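Side-chain contacts in exodeoxyribonuclease III (Archaeoglobus fulgidus, PDB 2VOA), which cuts DNA at abasic sites as an AP endonuclease of the exonuclease III family, probably with two magnesium or manganese ions: residues Arg90-Lys95 and Val101-Val106; Gly80-Pro85 and Leu131-Asp136; Thr6-Ser11 and Cys144-Val149. The protein carries 1 engineered substitution. All coordinates share one frame; numbering follows the deposited sequence.

Contact 1: residues Arg90-Lys95 and Val101-Val106; sequences RLIRAK and VINTYV
The side chain of Arg90 leaves with CG anti to its carbonyl carbon (chi1 -66°) and stays extended as far as NE, which carries the guanidinium alongside the neighbouring strand to Tyr105, whose CG is turned anti to the backbone N (chi1 174°). NH1 of Arg90 bonds to Tyr105 O at 3.0 Å; the oxygen lies in the guanidinium plane, but NH1 stands above the carbonyl plane rather than on a lone pair. The same nitrogen is 3.3 Å from CD2 of the Tyr105 ring, and the two flat groups are only 21° apart. A water 3.1 Å from Arg90 NH2 and 3.3 Å from Tyr105 OH joins their far ends. Tyr105 N donates to Arg90 O at 2.9 Å, so Arg90 holds both backbone polar atoms of this predicted active-site tyrosine.

The rest is an antiparallel beta hairpin, 91-96 with 99-105, in one of the two sheets of the DNase I-like alpha/beta sandwich. Asn103 N reaches Ile92 O at 2.9 Å, and the pair Ala94-Val101 is hydrogen-bonded likewise. Ile92, Asn103 and Val101 face the other sheet, where the Asn103 amide bonds to Gln34 and Met33 O. On the helix side, Ile102 CG1 lies over a face of the Arg93 guanidinium, 3.4 Å from NE, while Arg93 NH2 forms a salt bridge with Asp100. Leu91 CG touches Thr104 CG2 at 4.1 Å, the two side chains pointing the same way.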
loop_
_atom_site.group_PDB
_atom_site.type_symbol
_atom_site.label_atom_id
_atom_site.label_comp_id
_atom_site.label_asym_id
_atom_site.label_seq_id
_atom_site.Cartn_x
_atom_site.Cartn_y
_atom_site.Cartn_z
ATOM N N ARG A 90 10.165 -22.024 9.204
ATOM C CA ARG A 90 10.060 -21.583 10.590
ATOM C C ARG A 90 11.368 -21.639 11.370
ATOM O O ARG A 90 11.394 -21.329 12.556
ATOM C CB ARG A 90 9.023 -22.438 11.347
ATOM C CG ARG A 90 7.564 -22.276 10.858
ATOM C CD ARG A 90 6.635 -23.015 11.802
ATOM N NE ARG A 90 5.223 -22.817 11.471
ATOM C CZ ARG A 90 4.468 -21.795 11.897
ATOM N NH1 ARG A 90 4.964 -20.837 12.668
ATOM N NH2 ARG A 90 3.193 -21.743 11.544
ATOM N N LEU A 91 12.445 -22.121 10.761
ATOM C CA LEU A 91 13.684 -22.212 11.528
ATOM C C LEU A 91 14.835 -22.105 10.558
ATOM O O LEU A 91 14.905 -22.873 9.600
ATOM C CB LEU A 91 13.760 -23.543 12.297
ATOM C CG LEU A 91 14.915 -23.805 13.280
ATOM C CD1 LEU A 91 14.572 -24.937 14.220
ATOM C CD2 LEU A 91 16.291 -24.128 12.596
ATOM N N ILE A 92 15.718 -21.152 10.829
ATOM C CA ILE A 92 16.951 -21.013 10.055
ATOM C C ILE A 92 18.092 -20.862 11.043
ATOM O O ILE A 92 17.963 -20.141 12.057
ATOM C CB ILE A 92 16.869 -19.831 9.023
ATOM C CG1 ILE A 92 18.083 -19.824 8.073
ATOM C CG2 ILE A 92 16.653 -18.465 9.719
ATOM C CD1 ILE A 92 18.010 -18.753 6.992
ATOM N N ARG A 93 19.188 -21.567 10.768
ATOM C CA ARG A 93 20.326 -21.597 11.672
ATOM C C ARG A 93 21.626 -21.392 10.911
ATOM O O ARG A 93 21.764 -21.883 9.815
ATOM C CB ARG A 93 20.365 -22.936 12.376
ATOM C CG ARG A 93 21.552 -23.123 13.317
ATOM C CD ARG A 93 21.288 -24.303 14.179
ATOM N NE ARG A 93 22.140 -24.362 15.362
ATOM C CZ ARG A 93 22.097 -25.374 16.220
ATOM N NH1 ARG A 93 21.230 -26.365 16.015
ATOM N NH2 ARG A 93 22.892 -25.397 17.279
ATOM N N ALA A 94 22.559 -20.667 11.507
ATOM C CA ALA A 94 23.837 -20.383 10.863
ATOM C C ALA A 94 24.877 -20.060 11.908
ATOM O O ALA A 94 24.540 -19.593 12.990
ATOM C CB ALA A 94 23.699 -19.218 9.877
ATOM N N LYS A 95 26.146 -20.303 11.580
ATOM C CA LYS A 95 27.234 -19.763 12.366
ATOM C C LYS A 95 27.602 -18.410 11.734
ATOM O O LYS A 95 27.976 -18.341 10.546
ATOM C CB LYS A 95 28.436 -20.714 12.315
ATOM C CG LYS A 95 29.557 -20.377 13.309
ATOM C CD LYS A 95 30.754 -21.263 13.022
ATOM C CE LYS A 95 31.882 -21.079 14.023
ATOM N NZ LYS A 95 31.386 -21.225 15.417
ATOM N N VAL A 101 23.702 -19.204 15.689
ATOM C CA VAL A 101 22.423 -18.465 15.705
ATOM C C VAL A 101 21.280 -19.344 15.259
ATOM O O VAL A 101 21.320 -19.906 14.167
ATOM C CB VAL A 101 22.461 -17.225 14.769
ATOM C CG1 VAL A 101 21.110 -16.475 14.813
ATOM C CG2 VAL A 101 23.596 -16.273 15.187
ATOM N N ILE A 102 20.260 -19.447 16.104
ATOM C CA ILE A 102 19.056 -20.243 15.764
ATOM C C ILE A 102 17.849 -19.295 15.778
ATOM O O ILE A 102 17.522 -18.747 16.813
ATOM C CB ILE A 102 18.801 -21.409 16.760
ATOM C CG1 ILE A 102 20.076 -22.218 17.043
ATOM C CG2 ILE A 102 17.661 -22.300 16.240
ATOM C CD1 ILE A 102 20.744 -21.902 18.400
ATOM N N ASN A 103 17.194 -19.127 14.626
ATOM C CA ASN A 103 16.088 -18.178 14.474
ATOM C C ASN A 103 14.799 -18.952 14.221
ATOM O O ASN A 103 14.676 -19.633 13.214
ATOM C CB ASN A 103 16.371 -17.248 13.297
ATOM C CG ASN A 103 15.204 -16.313 12.966
ATOM O OD1 ASN A 103 14.300 -16.083 13.787
ATOM N ND2 ASN A 103 15.280 -15.696 11.756
ATOM N N THR A 104 13.854 -18.865 15.158
ATOM C CA THR A 104 12.602 -19.625 15.073
ATOM C C THR A 104 11.370 -18.723 14.985
ATOM O O THR A 104 11.285 -17.664 15.667
ATOM C CB THR A 104 12.383 -20.564 16.311
ATOM O OG1 THR A 104 12.367 -19.767 17.493
ATOM C CG2 THR A 104 13.485 -21.605 16.439
ATOM N N TYR A 105 10.400 -19.173 14.191
ATOM C CA TYR A 105 9.077 -18.605 14.187
ATOM C C TYR A 105 8.143 -19.731 14.632
ATOM O O TYR A 105 7.750 -20.593 13.831
ATOM C CB TYR A 105 8.700 -18.044 12.794
ATOM C CG TYR A 105 7.276 -17.585 12.729
ATOM C CD1 TYR A 105 6.761 -16.720 13.711
ATOM C CD2 TYR A 105 6.415 -18.033 11.711
ATOM C CE1 TYR A 105 5.436 -16.310 13.688
ATOM C CE2 TYR A 105 5.084 -17.630 11.665
ATOM C CZ TYR A 105 4.595 -16.782 12.665
ATOM O OH TYR A 105 3.279 -16.387 12.639
ATOM N N VAL A 106 7.871 -19.770 15.936
ATOM C CA VAL A 106 7.106 -20.862 16.548
ATOM C C VAL A 106 5.648 -20.810 16.105
ATOM O O VAL A 106 5.079 -19.741 16.003
ATOM C CB VAL A 106 7.250 -20.756 18.083
ATOM C CG1 VAL A 106 6.332 -21.749 18.807
ATOM C CG2 VAL A 106 8.742 -20.944 18.486
HETATM O O HOH W 1 1.981 -19.334 13.098
#

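Contact 2: residues Gly80-Pro85 and Leu131-Asp136; sequences GLDSEP and LQKTVD
Asp82 and Lys133 make the whole of this contact. Gly80, still tied by its backbone to Leu91, opens the loop with a positive phi. The Leu81 side chain packs on Trp123 and Arg126 of helix 115-134 and on Leu91. At Asp82 the carboxylate carbon CG sits between the backbone N and the carbonyl carbon (chi1 61°), and OD2 is offered to Lys133, whose chain arrives from the opposite direction with a bend at chi3 (143°). NZ of Lys133 meets Asp82 OD2 nearly end-on to the C-O bond in a salt bridge of 2.5 Å, a short value whose exact length deserves little weight; Lys133 CE follows at 3.2 Å from the same oxygen. Ser83 OG and Pro85 O, the latter beyond a cis peptide bond, are both hydrogen-bonded to the guanidinium of Arg126, about two turns back along the helix from Lys133. Lys133 belongs to the last turn of that helix, where a positive charge would suit the helix dipole. The arrangement is a solvent-facing surface salt bridge between a strand-to-strand loop and a helix C-terminus, away from the active site.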
loop_
_atom_site.group_PDB
_atom_site.type_symbol
_atom_site.label_atom_id
_atom_site.label_comp_id
_atom_site.label_asym_id
_atom_site.label_seq_id
_atom_site.Cartn_x
_atom_site.Cartn_y
_atom_site.Cartn_z
ATOM N N GLY A 80 15.010 -25.606 9.147
ATOM C CA GLY A 80 14.001 -26.499 9.731
ATOM C C GLY A 80 14.488 -27.326 10.914
ATOM O O GLY A 80 15.686 -27.342 11.246
ATOM N N LEU A 81 13.537 -27.979 11.578
ATOM C CA LEU A 81 13.843 -28.985 12.586
ATOM C C LEU A 81 14.446 -30.222 11.914
ATOM O O LEU A 81 14.352 -30.369 10.693
ATOM C CB LEU A 81 12.570 -29.334 13.367
ATOM C CG LEU A 81 12.083 -28.237 14.336
ATOM C CD1 LEU A 81 10.653 -28.542 14.800
ATOM C CD2 LEU A 81 13.025 -28.118 15.545
ATOM N N ASP A 82 15.080 -31.094 12.699
ATOM C CA ASP A 82 15.709 -32.304 12.142
ATOM C C ASP A 82 14.789 -33.542 12.135
ATOM O O ASP A 82 15.252 -34.689 12.027
ATOM C CB ASP A 82 17.037 -32.591 12.849
ATOM C CG ASP A 82 16.874 -32.837 14.338
ATOM O OD1 ASP A 82 15.864 -32.402 14.940
ATOM O OD2 ASP A 82 17.779 -33.464 14.925
ATOM N N SER A 83 13.484 -33.303 12.219
ATOM C CA SER A 83 12.472 -34.356 12.093
ATOM C C SER A 83 11.230 -33.810 11.377
ATOM O O SER A 83 11.038 -32.600 11.299
ATOM C CB SER A 83 12.084 -34.898 13.473
ATOM O OG SER A 83 11.517 -33.877 14.266
ATOM N N GLU A 84 10.399 -34.720 10.876
ATOM C CA GLU A 84 9.221 -34.398 10.072
ATOM C C GLU A 84 8.027 -33.975 10.946
ATOM O O GLU A 84 7.767 -34.605 11.975
ATOM C CB GLU A 84 8.869 -35.628 9.218
ATOM C CG GLU A 84 8.485 -35.313 7.788
ATOM C CD GLU A 84 9.517 -34.446 7.080
ATOM O OE1 GLU A 84 9.184 -33.279 6.746
ATOM O OE2 GLU A 84 10.671 -34.914 6.877
ATOM N N PRO A 85 7.302 -32.893 10.564
ATOM C CA PRO A 85 7.535 -31.929 9.473
ATOM C C PRO A 85 8.693 -30.996 9.803
ATOM O O PRO A 85 8.729 -30.404 10.893
ATOM C CB PRO A 85 6.232 -31.116 9.407
ATOM C CG PRO A 85 5.250 -31.846 10.297
ATOM C CD PRO A 85 6.064 -32.587 11.299
ATOM N N LEU A 131 17.448 -28.611 20.272
ATOM C CA LEU A 131 18.447 -27.746 20.921
ATOM C C LEU A 131 19.283 -28.490 21.954
ATOM O O LEU A 131 20.480 -28.255 22.057
ATOM C CB LEU A 131 17.771 -26.546 21.554
ATOM C CG LEU A 131 17.082 -25.652 20.511
ATOM C CD1 LEU A 131 16.235 -24.623 21.250
ATOM C CD2 LEU A 131 18.064 -24.997 19.522
ATOM N N GLN A 132 18.662 -29.394 22.711
ATOM C CA GLN A 132 19.409 -30.242 23.646
ATOM C C GLN A 132 20.512 -31.027 22.918
ATOM O O GLN A 132 21.623 -31.211 23.446
ATOM C CB GLN A 132 18.455 -31.215 24.347
ATOM C CG GLN A 132 19.108 -32.059 25.415
ATOM C CD GLN A 132 18.129 -33.011 26.058
ATOM O OE1 GLN A 132 17.379 -33.725 25.371
ATOM N NE2 GLN A 132 18.146 -33.058 27.386
ATOM N N LYS A 133 20.201 -31.484 21.703
ATOM C CA LYS A 133 21.094 -32.332 20.919
ATOM C C LYS A 133 22.225 -31.544 20.258
ATOM O O LYS A 133 23.347 -32.053 20.117
ATOM C CB LYS A 133 20.267 -33.097 19.870
ATOM C CG LYS A 133 21.040 -33.707 18.727
ATOM C CD LYS A 133 20.115 -34.523 17.846
ATOM C CE LYS A 133 20.496 -34.382 16.386
ATOM N NZ LYS A 133 19.560 -35.154 15.512
ATOM N N THR A 134 21.919 -30.308 19.864
ATOM C CA THR A 134 22.779 -29.561 18.940
ATOM C C THR A 134 23.458 -28.301 19.501
ATOM O O THR A 134 24.388 -27.782 18.866
ATOM C CB THR A 134 22.013 -29.154 17.681
ATOM O OG1 THR A 134 20.981 -28.227 18.027
ATOM C CG2 THR A 134 21.416 -30.391 16.964
ATOM N N VAL A 135 22.998 -27.806 20.649
ATOM C CA VAL A 135 23.588 -26.586 21.236
ATOM C C VAL A 135 24.704 -26.874 22.251
ATOM O O VAL A 135 24.539 -27.690 23.170
ATOM C CB VAL A 135 22.523 -25.674 21.880
ATOM C CG1 VAL A 135 23.198 -24.525 22.656
ATOM C CG2 VAL A 135 21.598 -25.105 20.818
ATOM N N ASP A 136 25.830 -26.187 22.088
ATOM C CA ASP A 136 26.923 -26.308 23.048
ATOM C C ASP A 136 26.743 -25.163 24.033
ATOM O O ASP A 136 26.933 -24.002 23.671
ATOM C CB ASP A 136 28.279 -26.235 22.333
ATOM C CG ASP A 136 29.453 -26.268 23.295
ATOM O OD1 ASP A 136 29.236 -26.347 24.523
ATOM O OD2 ASP A 136 30.609 -26.261 22.812
#

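Contact 3: residues Thr6-Ser11 and Cys144-Val149; sequences TFNVNS and CGDMNV. With nucleotides of chain C.
Strand residues Thr6-Asn8 and residues Cys144-Asp146 run almost the same way, 20° apart, with the CA atoms of Thr6 and Gly145 separated by 6.0 Å; no backbone hydrogen bond links them. The chain turns a corner at Gly145, whose backbone angles would jam a CB against the preceding carbonyl oxygen. Thr6 OG1, bonded to Gln34, rests 3.6 Å from Gly145 CA.

In Asn8 and Asp146 CG is anti to the backbone N (chi1 near 180°), which extends amide and carboxylate toward the facing segment, their planes 62° apart. Asn8 ND2 donates to the anti lone pair of Asp146 OD2 at 2.8 Å, and also to Glu35. Two Asx turns follow: Asn8 OD1 takes Asn10 N at 3.1 Å, Asp146 OD1 takes Asn148 N at 3.2 Å. With an alanine at Asn8, Asp146 OD2 and Glu35 would probably lose their shared donor, and Asn10 N its acceptor.

Asn10 ND2 donates to O4' of DG3 of chain C at 3.2 Å and Ser11 OG to OP1 of DG4 of chain C at 2.7 Å. The predicted metal ligands Asn8, Asp146 and Asn148 lie at the end of strand 2-8 and in the loop after strand 141-144, where the two sheets face each other.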
loop_
_atom_site.group_PDB
_atom_site.type_symbol
_atom_site.label_atom_id
_atom_site.label_comp_id
_atom_site.label_asym_id
_atom_site.label_seq_id
_atom_site.Cartn_x
_atom_site.Cartn_y
_atom_site.Cartn_z
ATOM N N THR A 6 16.237 -9.157 16.882
ATOM C CA THR A 6 15.189 -9.998 16.300
ATOM C C THR A 6 13.968 -9.149 15.949
ATOM O O THR A 6 13.599 -8.237 16.700
ATOM C CB THR A 6 14.829 -11.229 17.216
ATOM O OG1 THR A 6 13.845 -12.052 16.576
ATOM C CG2 THR A 6 14.317 -10.833 18.597
ATOM N N PHE A 7 13.312 -9.464 14.834
ATOM C CA PHE A 7 12.219 -8.594 14.322
ATOM C C PHE A 7 11.257 -9.389 13.454
ATOM O O PHE A 7 11.658 -9.855 12.388
ATOM C CB PHE A 7 12.860 -7.441 13.518
ATOM C CG PHE A 7 11.918 -6.323 13.089
ATOM C CD1 PHE A 7 10.674 -6.112 13.683
ATOM C CD2 PHE A 7 12.328 -5.447 12.083
ATOM C CE1 PHE A 7 9.846 -5.047 13.264
ATOM C CE2 PHE A 7 11.517 -4.389 11.656
ATOM C CZ PHE A 7 10.271 -4.184 12.247
ATOM N N ASN A 8 10.002 -9.511 13.911
ATOM C CA ASN A 8 8.924 -10.040 13.077
ATOM C C ASN A 8 8.472 -8.899 12.167
ATOM O O ASN A 8 7.978 -7.879 12.637
ATOM C CB ASN A 8 7.791 -10.578 13.962
ATOM C CG ASN A 8 6.644 -11.106 13.148
ATOM O OD1 ASN A 8 6.271 -10.517 12.119
ATOM N ND2 ASN A 8 6.068 -12.224 13.602
ATOM N N VAL A 9 8.712 -9.062 10.867
ATOM C CA VAL A 9 8.549 -7.957 9.907
ATOM C C VAL A 9 7.164 -7.868 9.247
ATOM O O VAL A 9 6.857 -6.886 8.554
ATOM C CB VAL A 9 9.664 -8.005 8.801
ATOM C CG1 VAL A 9 11.045 -7.888 9.421
ATOM C CG2 VAL A 9 9.540 -9.283 7.960
ATOM N N ASN A 10 6.330 -8.882 9.460
ATOM C CA ASN A 10 5.015 -8.984 8.792
ATOM C C ASN A 10 5.079 -8.694 7.279
ATOM O O ASN A 10 4.481 -7.742 6.784
ATOM C CB ASN A 10 3.910 -8.164 9.510
ATOM C CG ASN A 10 2.562 -8.277 8.822
ATOM O OD1 ASN A 10 2.226 -9.333 8.288
ATOM N ND2 ASN A 10 1.805 -7.181 8.788
ATOM N N SER A 11 5.829 -9.547 6.573
ATOM C CA SER A 11 6.090 -9.490 5.113
ATOM C C SER A 11 7.266 -8.566 4.782
ATOM O O SER A 11 7.147 -7.312 4.790
ATOM C CB SER A 11 4.866 -9.127 4.256
ATOM O OG SER A 11 5.186 -9.242 2.864
ATOM N N CYS A 144 16.990 -16.964 18.924
ATOM C CA CYS A 144 16.155 -15.760 18.709
ATOM C C CYS A 144 14.821 -16.129 18.095
ATOM O O CYS A 144 14.678 -17.205 17.499
ATOM C CB CYS A 144 16.821 -14.813 17.712
ATOM S SG CYS A 144 18.286 -13.943 18.275
ATOM N N GLY A 145 13.844 -15.229 18.204
ATOM C CA GLY A 145 12.702 -15.332 17.330
ATOM C C GLY A 145 11.413 -14.841 17.907
ATOM O O GLY A 145 11.381 -14.211 18.971
ATOM N N ASP A 146 10.359 -15.107 17.147
ATOM C CA ASP A 146 9.031 -14.847 17.606
ATOM C C ASP A 146 8.545 -16.185 18.109
ATOM O O ASP A 146 8.245 -17.086 17.321
ATOM C CB ASP A 146 8.155 -14.325 16.474
ATOM C CG ASP A 146 6.745 -13.989 16.931
ATOM O OD1 ASP A 146 6.344 -14.309 18.086
ATOM O OD2 ASP A 146 6.006 -13.412 16.093
ATOM N N MET A 147 8.515 -16.294 19.431
ATOM C CA MET A 147 8.213 -17.550 20.135
ATOM C C MET A 147 6.722 -17.803 20.260
ATOM O O MET A 147 6.298 -18.919 20.572
ATOM C CB MET A 147 8.851 -17.492 21.541
ATOM C CG MET A 147 10.379 -17.179 21.557
ATOM S SD MET A 147 11.331 -18.163 20.367
ATOM C CE MET A 147 12.959 -17.533 20.780
ATOM N N ASN A 148 5.917 -16.759 20.063
ATOM C CA ASN A 148 4.475 -16.847 20.326
ATOM C C ASN A 148 4.205 -17.439 21.703
ATOM O O ASN A 148 3.244 -18.164 21.928
ATOM C CB ASN A 148 3.746 -17.606 19.210
ATOM C CG ASN A 148 3.590 -16.752 17.962
ATOM O OD1 ASN A 148 3.056 -15.642 18.026
ATOM N ND2 ASN A 148 4.065 -17.256 16.834
ATOM N N VAL A 149 5.064 -17.075 22.646
ATOM C CA VAL A 149 4.857 -17.452 24.042
ATOM C C VAL A 149 5.311 -16.292 24.899
ATOM O O VAL A 149 6.444 -15.818 24.763
ATOM C CB VAL A 149 5.672 -18.720 24.449
ATOM C CG1 VAL A 149 5.519 -19.025 25.962
ATOM C CG2 VAL A 149 5.245 -19.941 23.625
ATOM P P DG C 3 0.405 -3.493 5.862
ATOM O OP1 DG C 3 1.212 -2.643 6.769
ATOM O OP2 DG C 3 -0.223 -2.912 4.636
ATOM O "O5'" DG C 3 1.267 -4.738 5.375
ATOM C "C5'" DG C 3 0.846 -5.648 4.380
ATOM C "C4'" DG C 3 1.105 -7.035 4.921
ATOM O "O4'" DG C 3 0.194 -7.315 6.017
ATOM C "C3'" DG C 3 0.891 -8.151 3.918
ATOM O "O3'" DG C 3 2.060 -8.348 3.172
ATOM C "C2'" DG C 3 0.613 -9.324 4.857
ATOM C "C1'" DG C 3 -0.316 -8.633 5.834
ATOM N N9 DG C 3 -1.740 -8.579 5.454
ATOM C C8 DG C 3 -2.471 -7.461 5.117
ATOM N N7 DG C 3 -3.720 -7.703 4.832
ATOM C C5 DG C 3 -3.845 -9.078 4.986
ATOM C C6 DG C 3 -4.984 -9.919 4.813
ATOM O O6 DG C 3 -6.133 -9.583 4.489
ATOM N N1 DG C 3 -4.683 -11.262 5.062
ATOM C C2 DG C 3 -3.438 -11.720 5.444
ATOM N N2 DG C 3 -3.322 -13.040 5.640
ATOM N N3 DG C 3 -2.359 -10.936 5.605
ATOM C C4 DG C 3 -2.635 -9.630 5.371
ATOM P P DG C 4 2.052 -8.353 1.567
ATOM O OP1 DG C 4 3.455 -8.177 1.136
ATOM O OP2 DG C 4 1.001 -7.417 1.084
ATOM O "O5'" DG C 4 1.595 -9.834 1.185
ATOM C "C5'" DG C 4 2.338 -10.962 1.672
ATOM C "C4'" DG C 4 1.458 -12.194 1.786
ATOM O "O4'" DG C 4 0.406 -11.947 2.736
ATOM C "C3'" DG C 4 0.727 -12.607 0.510
ATOM O "O3'" DG C 4 1.591 -13.383 -0.286
ATOM C "C2'" DG C 4 -0.408 -13.457 1.098
ATOM C "C1'" DG C 4 -0.780 -12.621 2.325
ATOM N N9 DG C 4 -1.866 -11.657 2.079
ATOM C C8 DG C 4 -1.785 -10.280 1.991
ATOM N N7 DG C 4 -2.937 -9.695 1.781
ATOM C C5 DG C 4 -3.866 -10.751 1.707
ATOM C C6 DG C 4 -5.280 -10.762 1.486
ATOM O O6 DG C 4 -6.039 -9.792 1.290
ATOM N N1 DG C 4 -5.826 -12.054 1.477
ATOM C C2 DG C 4 -5.086 -13.207 1.687
ATOM N N2 DG C 4 -5.752 -14.380 1.659
ATOM N N3 DG C 4 -3.766 -13.206 1.894
ATOM C C4 DG C 4 -3.217 -11.955 1.904
#

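In the fold
The three contacts run from the sandwich interior to its surface. Contact 3 joins the two sheets, its centre about 4 Å from the centre of the chain; contact 1 lies within one sheet, its centre at about 9 Å; contact 2, centred at about 17 Å, lies on the surface at the end of helix 115-134. Contacts 1 and 3, with centres about 11 Å apart, meet at the predicted active site, where Tyr105 touches Asn8 and Asn148 and Val106 O accepts from Asn148 ND2 at 2.8 Å. Sheet pairing joins them too, through Ile102 O and Cys144 N. Contact 2 meets contact 1 through Arg93 NH1 and Thr134 OG1, 2.8 Å apart, yet its nearest atom is about 14 Å from the DNA.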